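Local coordinates for protein N-(5'-phosphoribosyl)anthranilate isomerase (Pyrococcus furiosus, PDB 4AAJ) that catalyses the isomerisation of N-(5-phospho-beta-D-ribosyl)anthranilate to 1-(2-carboxyphenylamino)-1-deoxy-D-ribulose 5-phosphate, step three of the route from chorismate to L-tryptophan, at residues T126-P131 and L164-L169. Sequence-based numbering, arbitrary orientation.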
ATOM      1  N   THR A 126     -16.247   7.181  -1.851  1.00 53.15           N
ATOM      2  CA  THR A 126     -16.235   8.217  -0.810  1.00 55.98           C
ATOM      3  C   THR A 126     -17.546   8.155  -0.021  1.00 57.98           C
ATOM      4  O   THR A 126     -17.549   8.232   1.211  1.00 58.33           O
ATOM      5  CB  THR A 126     -16.040   9.624  -1.415  1.00 58.24           C
ATOM      6  OG1 THR A 126     -14.889   9.620  -2.271  1.00 58.83           O
ATOM      7  CG2 THR A 126     -15.845  10.668  -0.322  1.00 58.68           C
ATOM      8  N   ILE A 127     -18.653   8.008  -0.745  1.00 59.27           N
ATOM      9  CA  ILE A 127     -19.958   7.749  -0.135  1.00 61.71           C
ATOM     10  C   ILE A 127     -20.642   6.557  -0.814  1.00 62.15           C
ATOM     11  O   ILE A 127     -20.431   6.299  -2.003  1.00 63.53           O
ATOM     12  CB  ILE A 127     -20.877   8.999  -0.145  1.00 62.58           C
ATOM     13  CG1 ILE A 127     -20.972   9.612  -1.550  1.00 63.48           C
ATOM     14  CG2 ILE A 127     -20.409  10.028   0.878  1.00 61.19           C
ATOM     15  CD1 ILE A 127     -22.161   9.119  -2.348  1.00 62.71           C
ATOM     16  N   SER A 128     -21.458   5.834  -0.053  1.00 63.01           N
ATOM     17  CA  SER A 128     -22.097   4.623  -0.551  1.00 64.76           C
ATOM     18  C   SER A 128     -23.563   4.547  -0.140  1.00 67.07           C
ATOM     19  O   SER A 128     -23.884   4.586   1.052  1.00 68.32           O
ATOM     20  CB  SER A 128     -21.338   3.386  -0.058  1.00 62.86           C
ATOM     21  OG  SER A 128     -22.001   2.191  -0.431  1.00 60.84           O
ATOM     22  N   LYS A 129     -24.438   4.436  -1.140  1.00 68.33           N
ATOM     23  CA  LYS A 129     -25.874   4.258  -0.930  1.00 67.40           C
ATOM     24  C   LYS A 129     -26.158   2.955  -0.190  1.00 65.53           C
ATOM     25  O   LYS A 129     -26.740   2.968   0.894  1.00 64.54           O
ATOM     26  N   ASN A 130     -25.738   1.838  -0.778  1.00 64.50           N
ATOM     27  CA  ASN A 130     -25.861   0.532  -0.126  1.00 65.74           C
ATOM     28  C   ASN A 130     -24.506  -0.175   0.049  1.00 65.71           C
ATOM     29  O   ASN A 130     -23.984  -0.773  -0.903  1.00 62.35           O
ATOM     30  CB  ASN A 130     -26.857  -0.362  -0.868  1.00 66.67           C
ATOM     31  CG  ASN A 130     -27.514  -1.387   0.043  1.00 69.99           C
ATOM     32  OD1 ASN A 130     -26.862  -2.009   0.887  1.00 70.62           O
ATOM     33  ND2 ASN A 130     -28.820  -1.570  -0.128  1.00 69.04           N
ATOM     34  N   PRO A 131     -23.939  -0.109   1.274  1.00 63.97           N
ATOM     35  CA  PRO A 131     -22.616  -0.648   1.617  1.00 62.80           C
ATOM     36  C   PRO A 131     -22.439  -2.135   1.292  1.00 60.27           C
ATOM     37  O   PRO A 131     -21.445  -2.510   0.658  1.00 55.41           O
ATOM     38  CB  PRO A 131     -22.521  -0.416   3.135  1.00 62.88           C
ATOM     39  CG  PRO A 131     -23.922  -0.175   3.592  1.00 62.32           C
ATOM     40  CD  PRO A 131     -24.579   0.523   2.442  1.00 63.27           C
ATOM     41  N   LEU A 164     -16.620   4.291   5.678  1.00 54.55           N
ATOM     42  CA  LEU A 164     -15.792   3.158   6.080  1.00 51.30           C
ATOM     43  C   LEU A 164     -16.592   1.857   6.077  1.00 51.85           C
ATOM     44  O   LEU A 164     -16.053   0.783   6.374  1.00 47.98           O
ATOM     45  CB  LEU A 164     -15.232   3.380   7.488  1.00 51.86           C
ATOM     46  CG  LEU A 164     -14.307   4.563   7.781  1.00 53.25           C
ATOM     47  CD1 LEU A 164     -14.101   4.677   9.280  1.00 51.96           C
ATOM     48  CD2 LEU A 164     -12.970   4.423   7.075  1.00 53.26           C
ATOM     49  N   ARG A 165     -17.881   1.960   5.758  1.00 49.03           N
ATOM     50  CA  ARG A 165     -18.779   0.815   5.784  1.00 48.66           C
ATOM     51  C   ARG A 165     -18.459  -0.234   4.721  1.00 44.94           C
ATOM     52  O   ARG A 165     -18.492  -1.430   5.009  1.00 43.82           O
ATOM     53  CB  ARG A 165     -20.241   1.267   5.672  1.00 53.87           C
ATOM     54  CG  ARG A 165     -20.823   1.824   6.968  1.00 58.46           C
ATOM     55  CD  ARG A 165     -20.900   0.753   8.048  1.00 62.94           C
ATOM     56  NE  ARG A 165     -21.777  -0.355   7.664  1.00 68.41           N
ATOM     57  CZ  ARG A 165     -21.645  -1.610   8.091  1.00 70.96           C
ATOM     58  NH1 ARG A 165     -20.660  -1.944   8.917  1.00 72.47           N
ATOM     59  NH2 ARG A 165     -22.500  -2.540   7.680  1.00 72.30           N
ATOM     60  N   VAL A 166     -18.155   0.208   3.500  1.00 40.94           N
ATOM     61  CA  VAL A 166     -17.785  -0.724   2.432  1.00 40.52           C
ATOM     62  C   VAL A 166     -16.515  -1.455   2.864  1.00 41.85           C
ATOM     63  O   VAL A 166     -16.449  -2.692   2.805  1.00 40.09           O
ATOM     64  CB  VAL A 166     -17.567  -0.024   1.075  1.00 40.38           C
ATOM     65  CG1 VAL A 166     -17.176  -1.035   0.000  1.00 41.48           C
ATOM     66  CG2 VAL A 166     -18.820   0.731   0.640  1.00 42.55           C
ATOM     67  N   SER A 167     -15.529  -0.680   3.331  1.00 41.16           N
ATOM     68  CA  SER A 167     -14.241  -1.230   3.775  1.00 40.68           C
ATOM     69  C   SER A 167     -14.396  -2.302   4.859  1.00 41.64           C
ATOM     70  O   SER A 167     -13.793  -3.370   4.761  1.00 41.23           O
ATOM     71  CB  SER A 167     -13.285  -0.114   4.212  1.00 40.19           C
ATOM     72  OG  SER A 167     -12.855   0.624   3.079  1.00 39.82           O
ATOM     73  N   SER A 168     -15.218  -2.009   5.867  1.00 42.95           N
ATOM     74  CA  SER A 168     -15.570  -2.948   6.943  1.00 46.16           C
ATOM     75  C   SER A 168     -15.982  -4.328   6.445  1.00 45.49           C
ATOM     76  O   SER A 168     -15.540  -5.346   6.982  1.00 44.10           O
ATOM     77  CB  SER A 168     -16.709  -2.374   7.799  1.00 47.43           C
ATOM     78  OG  SER A 168     -16.206  -1.528   8.819  1.00 52.40           O
ATOM     79  N   LEU A 169     -16.827  -4.343   5.418  1.00 44.69           N
ATOM     80  CA  LEU A 169     -17.425  -5.571   4.901  1.00 44.99           C
ATOM     81  C   LEU A 169     -16.524  -6.334   3.932  1.00 44.37           C
ATOM     82  O   LEU A 169     -16.576  -7.568   3.864  1.00 41.18           O
ATOM     83  CB  LEU A 169     -18.762  -5.254   4.242  1.00 45.60           C
ATOM     84  CG  LEU A 169     -19.813  -4.615   5.160  1.00 45.56           C
ATOM     85  CD1 LEU A 169     -20.907  -3.982   4.323  1.00 46.43           C
ATOM     86  CD2 LEU A 169     -20.388  -5.615   6.160  1.00 48.02           C
TER
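Pro131 pushes its ring against the first turn of helix 165-173, and CB of Pro131 lies 3.8 Å from CB of Arg165 and 4.1 Å from CD1 of Leu169. Val166 stands on the same turn, its CA 4.9 Å from the CA of Pro131, and from its CB the two methyls diverge. With CG1 anti to the backbone N (chi1 180°), CG2 falls beside that N and reaches across to the loop. There CG2 of Val166 meets both CB and OG of Ser128 at 3.7 Å, and it also approaches CA of Pro131. The Ser128 hydroxyl hydrogen-bonds to Asp134, a turn into helix 131-144. This is an eight-stranded TIM barrel, and the contact sits on its outer layer: 126-131 leads from strand 117-123 into helix 131-144, with Asn130 at the N-cap position, while 165-173 is the helix that follows strand 149-153. No hydrogen bond crosses between the two segments. Leu169, one turn on from Arg165, adds its CD1 methyl, 3.9 Å from C of Pro131, and also touches Ala135. Thr126 makes a backbone hydrogen bond to Asp163, just before helix 165-173.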